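Local coordinates for serine protease (Nocardiopsis alba, PDB 2OUA), which probably cleaves proteins as an acid-stable endopeptidase of the chymotrypsin-like S1 family, the chain here being the protease-domain part of a longer precursor, at residues N75-T87 / V100-G112. Sequence-based numbering, arbitrary orientation.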
loop_
_atom_site.group_PDB
_atom_site.type_symbol
_atom_site.label_atom_id
_atom_site.label_comp_id
_atom_site.label_asym_id
_atom_site.label_seq_id
_atom_site.Cartn_x
_atom_site.Cartn_y
_atom_site.Cartn_z
ATOM N N ASN A 75 6.911 -7.882 -9.523
ATOM C CA ASN A 75 6.936 -8.320 -8.133
ATOM C C ASN A 75 7.951 -7.420 -7.436
ATOM O O ASN A 75 8.686 -7.851 -6.549
ATOM C CB ASN A 75 7.355 -9.794 -8.031
ATOM C CG ASN A 75 8.843 -9.999 -8.232
ATOM O OD1 ASN A 75 9.445 -9.423 -9.137
ATOM N ND2 ASN A 75 9.443 -10.839 -7.391
ATOM N N LEU A 76 7.970 -6.157 -7.846
ATOM C CA LEU A 76 8.905 -5.183 -7.302
ATOM C C LEU A 76 8.287 -4.060 -6.472
ATOM O O LEU A 76 7.110 -3.730 -6.612
ATOM C CB LEU A 76 9.703 -4.544 -8.443
ATOM C CG LEU A 76 10.423 -5.473 -9.420
ATOM C CD1 LEU A 76 11.060 -4.641 -10.532
ATOM C CD2 LEU A 76 11.475 -6.282 -8.682
ATOM N N VAL A 77 9.125 -3.473 -5.623
ATOM C CA VAL A 77 8.775 -2.342 -4.774
ATOM C C VAL A 77 9.972 -1.399 -4.863
ATOM O O VAL A 77 11.102 -1.806 -4.593
ATOM C CB VAL A 77 8.577 -2.765 -3.297
ATOM C CG1 VAL A 77 8.377 -1.518 -2.413
ATOM C CG2 VAL A 77 7.376 -3.691 -3.182
ATOM N N SER A 78 9.732 -0.147 -5.249
ATOM C CA SER A 78 10.818 0.824 -5.370
ATOM C C SER A 78 11.411 1.228 -4.029
ATOM O O SER A 78 10.681 1.444 -3.061
ATOM C CB SER A 78 10.330 2.080 -6.090
ATOM O OG SER A 78 11.368 3.044 -6.175
ATOM N N ARG A 79 12.738 1.336 -3.980
ATOM C CA ARG A 79 13.426 1.745 -2.759
ATOM C C ARG A 79 13.907 3.188 -2.891
ATOM O O ARG A 79 14.684 3.680 -2.073
ATOM C CB ARG A 79 14.600 0.802 -2.467
ATOM C CG ARG A 79 14.146 -0.628 -2.201
ATOM C CD ARG A 79 15.314 -1.597 -2.026
ATOM N NE ARG A 79 16.032 -1.411 -0.767
ATOM C CZ ARG A 79 17.189 -0.760 -0.641
ATOM N NH1 ARG A 79 17.777 -0.222 -1.703
ATOM N NH2 ARG A 79 17.770 -0.662 0.552
ATOM N N TYR A 80 13.429 3.858 -3.933
ATOM C CA TYR A 80 13.753 5.260 -4.189
ATOM C C TYR A 80 15.176 5.687 -3.795
ATOM O O TYR A 80 16.155 5.231 -4.389
ATOM C CB TYR A 80 12.729 6.155 -3.474
ATOM C CG TYR A 80 11.337 6.119 -4.081
ATOM C CD1 TYR A 80 10.339 5.284 -3.563
ATOM C CD2 TYR A 80 11.022 6.924 -5.170
ATOM C CE1 TYR A 80 9.052 5.269 -4.126
ATOM C CE2 TYR A 80 9.754 6.914 -5.735
ATOM C CZ TYR A 80 8.773 6.092 -5.214
ATOM O OH TYR A 80 7.520 6.116 -5.789
ATOM N N ASN A 81 15.269 6.566 -2.799
ATOM C CA ASN A 81 16.539 7.099 -2.295
ATOM C C ASN A 81 17.595 6.048 -1.964
ATOM O O ASN A 81 18.795 6.303 -2.085
ATOM C CB ASN A 81 16.281 7.947 -1.049
ATOM C CG ASN A 81 15.273 7.299 -0.108
ATOM O OD1 ASN A 81 14.060 7.400 -0.316
ATOM N ND2 ASN A 81 15.774 6.608 0.919
ATOM N N SER A 82 17.165 4.870 -1.530
ATOM C CA SER A 82 18.118 3.820 -1.200
ATOM C C SER A 82 18.529 3.043 -2.444
ATOM O O SER A 82 19.406 2.179 -2.389
ATOM C CB SER A 82 17.524 2.880 -0.157
ATOM O OG SER A 82 17.393 3.556 1.082
ATOM N N GLY A 83 17.881 3.365 -3.563
ATOM C CA GLY A 83 18.185 2.731 -4.832
ATOM C C GLY A 83 17.635 1.341 -5.093
ATOM O O GLY A 83 17.413 0.545 -4.176
ATOM N N GLY A 84 17.408 1.060 -6.370
ATOM C CA GLY A 84 16.926 -0.245 -6.773
ATOM C C GLY A 84 15.540 -0.614 -6.311
ATOM O O GLY A 84 14.697 0.254 -6.079
ATOM N N TYR A 85 15.310 -1.918 -6.175
ATOM C CA TYR A 85 14.012 -2.428 -5.765
ATOM C C TYR A 85 14.080 -3.589 -4.794
ATOM O O TYR A 85 15.086 -4.285 -4.706
ATOM C CB TYR A 85 13.234 -2.918 -6.989
ATOM C CG TYR A 85 13.081 -1.897 -8.078
ATOM C CD1 TYR A 85 14.118 -1.647 -8.980
ATOM C CD2 TYR A 85 11.903 -1.169 -8.206
ATOM C CE1 TYR A 85 13.980 -0.693 -9.984
ATOM C CE2 TYR A 85 11.753 -0.213 -9.203
ATOM C CZ TYR A 85 12.793 0.018 -10.087
ATOM O OH TYR A 85 12.641 0.964 -11.074
ATOM N N ALA A 86 12.986 -3.791 -4.068
ATOM C CA ALA A 86 12.870 -4.920 -3.167
ATOM C C ALA A 86 12.013 -5.865 -3.998
ATOM O O ALA A 86 11.231 -5.415 -4.836
ATOM C CB ALA A 86 12.133 -4.526 -1.894
ATOM N N THR A 87 12.168 -7.163 -3.795
ATOM C CA THR A 87 11.378 -8.128 -4.548
ATOM C C THR A 87 10.326 -8.750 -3.640
ATOM O O THR A 87 10.562 -8.947 -2.450
ATOM C CB THR A 87 12.268 -9.241 -5.123
ATOM O OG1 THR A 87 13.027 -9.830 -4.064
ATOM C CG2 THR A 87 13.223 -8.673 -6.159
ATOM N N VAL A 100 10.768 -3.317 9.137
ATOM C CA VAL A 100 9.828 -3.204 8.032
ATOM C C VAL A 100 10.147 -1.892 7.327
ATOM O O VAL A 100 10.628 -0.949 7.957
ATOM C CB VAL A 100 8.354 -3.202 8.534
ATOM C CG1 VAL A 100 8.041 -1.905 9.273
ATOM C CG2 VAL A 100 7.399 -3.398 7.356
ATOM N N CYS A 101 9.920 -1.839 6.021
ATOM C CA CYS A 101 10.193 -0.615 5.276
ATOM C C CYS A 101 8.968 -0.206 4.483
ATOM O O CYS A 101 8.168 -1.050 4.072
ATOM C CB CYS A 101 11.363 -0.807 4.307
ATOM S SG CYS A 101 12.963 -1.266 5.050
ATOM N N ARG A 102 8.840 1.099 4.265
ATOM C CA ARG A 102 7.715 1.656 3.531
ATOM C C ARG A 102 8.190 2.361 2.267
ATOM O O ARG A 102 9.236 3.016 2.263
ATOM C CB ARG A 102 6.961 2.659 4.415
ATOM C CG ARG A 102 5.806 3.361 3.717
ATOM C CD ARG A 102 5.321 4.562 4.513
ATOM N NE ARG A 102 6.387 5.537 4.747
ATOM C CZ ARG A 102 7.011 6.221 3.790
ATOM N NH1 ARG A 102 6.684 6.051 2.514
ATOM N NH2 ARG A 102 7.975 7.076 4.113
ATOM N N SER A 103 7.422 2.217 1.192
ATOM C CA SER A 103 7.753 2.871 -0.066
ATOM C C SER A 103 6.591 3.794 -0.418
ATOM O O SER A 103 5.453 3.346 -0.515
ATOM C CB SER A 103 7.953 1.837 -1.178
ATOM O OG SER A 103 8.275 2.482 -2.402
ATOM N N GLY A 104 6.881 5.082 -0.596
ATOM C CA GLY A 104 5.836 6.043 -0.930
ATOM C C GLY A 104 6.321 7.038 -1.967
ATOM O O GLY A 104 7.516 7.334 -2.024
ATOM N N SER A 105 5.408 7.577 -2.773
ATOM C CA SER A 105 5.792 8.515 -3.827
ATOM C C SER A 105 6.184 9.928 -3.384
ATOM O O SER A 105 6.733 10.698 -4.179
ATOM C CB SER A 105 4.688 8.599 -4.890
ATOM O OG SER A 105 3.492 9.141 -4.366
ATOM N N THR A 106 5.912 10.282 -2.131
ATOM C CA THR A 106 6.281 11.614 -1.653
ATOM C C THR A 106 7.650 11.633 -0.972
ATOM O O THR A 106 8.531 12.404 -1.355
ATOM C CB THR A 106 5.237 12.177 -0.657
ATOM O OG1 THR A 106 3.986 12.367 -1.327
ATOM C CG2 THR A 106 5.705 13.524 -0.094
ATOM N N THR A 107 7.825 10.775 0.028
ATOM C CA THR A 107 9.067 10.727 0.797
ATOM C C THR A 107 10.054 9.651 0.368
ATOM O O THR A 107 11.250 9.753 0.648
ATOM C CB THR A 107 8.768 10.509 2.280
ATOM O OG1 THR A 107 8.037 9.283 2.435
ATOM C CG2 THR A 107 7.944 11.664 2.832
ATOM N N GLY A 108 9.560 8.615 -0.293
ATOM C CA GLY A 108 10.450 7.560 -0.729
ATOM C C GLY A 108 10.440 6.312 0.136
ATOM O O GLY A 108 9.384 5.832 0.555
ATOM N N TRP A 109 11.636 5.808 0.418
ATOM C CA TRP A 109 11.832 4.578 1.181
ATOM C C TRP A 109 12.372 4.802 2.593
ATOM O O TRP A 109 13.494 5.274 2.770
ATOM C CB TRP A 109 12.774 3.682 0.361
ATOM C CG TRP A 109 13.243 2.399 0.980
ATOM C CD1 TRP A 109 14.420 2.195 1.656
ATOM C CD2 TRP A 109 12.615 1.115 0.874
ATOM N NE1 TRP A 109 14.562 0.863 1.964
ATOM C CE2 TRP A 109 13.471 0.176 1.497
ATOM C CE3 TRP A 109 11.413 0.665 0.307
ATOM C CZ2 TRP A 109 13.163 -1.188 1.568
ATOM C CZ3 TRP A 109 11.105 -0.693 0.379
ATOM C CH2 TRP A 109 11.980 -1.603 1.006
ATOM N N TYR A 110 11.559 4.472 3.593
ATOM C CA TYR A 110 11.950 4.615 4.993
ATOM C C TYR A 110 11.693 3.311 5.736
ATOM O O TYR A 110 10.748 2.589 5.429
ATOM C CB TYR A 110 11.180 5.756 5.670
ATOM C CG TYR A 110 11.709 7.130 5.327
ATOM C CD1 TYR A 110 11.501 7.688 4.064
ATOM C CD2 TYR A 110 12.455 7.859 6.254
ATOM C CE1 TYR A 110 12.023 8.940 3.732
ATOM C CE2 TYR A 110 12.982 9.114 5.932
ATOM C CZ TYR A 110 12.763 9.645 4.670
ATOM O OH TYR A 110 13.288 10.876 4.342
ATOM N N CYS A 111 12.535 3.011 6.720
ATOM C CA CYS A 111 12.374 1.773 7.466
ATOM C C CYS A 111 12.229 1.985 8.964
ATOM O O CYS A 111 12.634 3.010 9.514
ATOM C CB CYS A 111 13.554 0.842 7.200
ATOM S SG CYS A 111 13.903 0.496 5.443
ATOM N N GLY A 112 11.637 0.994 9.618
ATOM C CA GLY A 112 11.439 1.073 11.046
ATOM C C GLY A 112 11.126 -0.289 11.620
ATOM O O GLY A 112 11.585 -1.312 11.101
HETATM O O HOH W 1 13.862 9.995 0.580
#
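Trp-109 lies flat between Arg-79 and Cys-101. In a CH-pi contact, Arg-79 CG stands 3.7 Å from the centroid of the six-membered ring, almost on its normal, while Cys-101 CB, from the disulfide to Cys-111, packs on the opposite face. A chi1 of 174° carries Trp-109 CG away from the backbone N, and the indole reaches toward the 76-78/85-87 hairpin. Val-77 CG1 meets the ring edge, 4.0 Å from Trp-109 CZ3, and Ala-86 CB touches Trp-109 CH2.

The tryptophan's backbone, by contrast, is held by hydrogen bonds. The Asn-81 amide mimics a neighbouring strand: OD1 takes Trp-109 N at 3.0 Å, nearly straight at 172°, and ND2 gives to a lone pair of Trp-109 O at 3.2 Å. A water joins Thr-107 O to Asn-81 OD1, the latter weakly. The arginine chain bends at chi3, and Arg-79 NH1 hydrogen-bonds to Gly-83 O (2.6 Å), which lies in the guanidinium plane. Deeper in, Ser-103 OG donates to Ser-78 O (2.7 Å) and sits at the edge of the Tyr-80 ring. Ser-78 OG lies over one face of that ring and accepts from Tyr-80 N, an ST turn.

Tyr-80 OH hydrogen-bonds to Gly-6 O, between strands 2-5 and 8-10. The hairpin packs against the 99-104/108-116 strand pair of the six-stranded C-terminal barrel, with strand 146-149 alongside touching Val-77 and Trp-109.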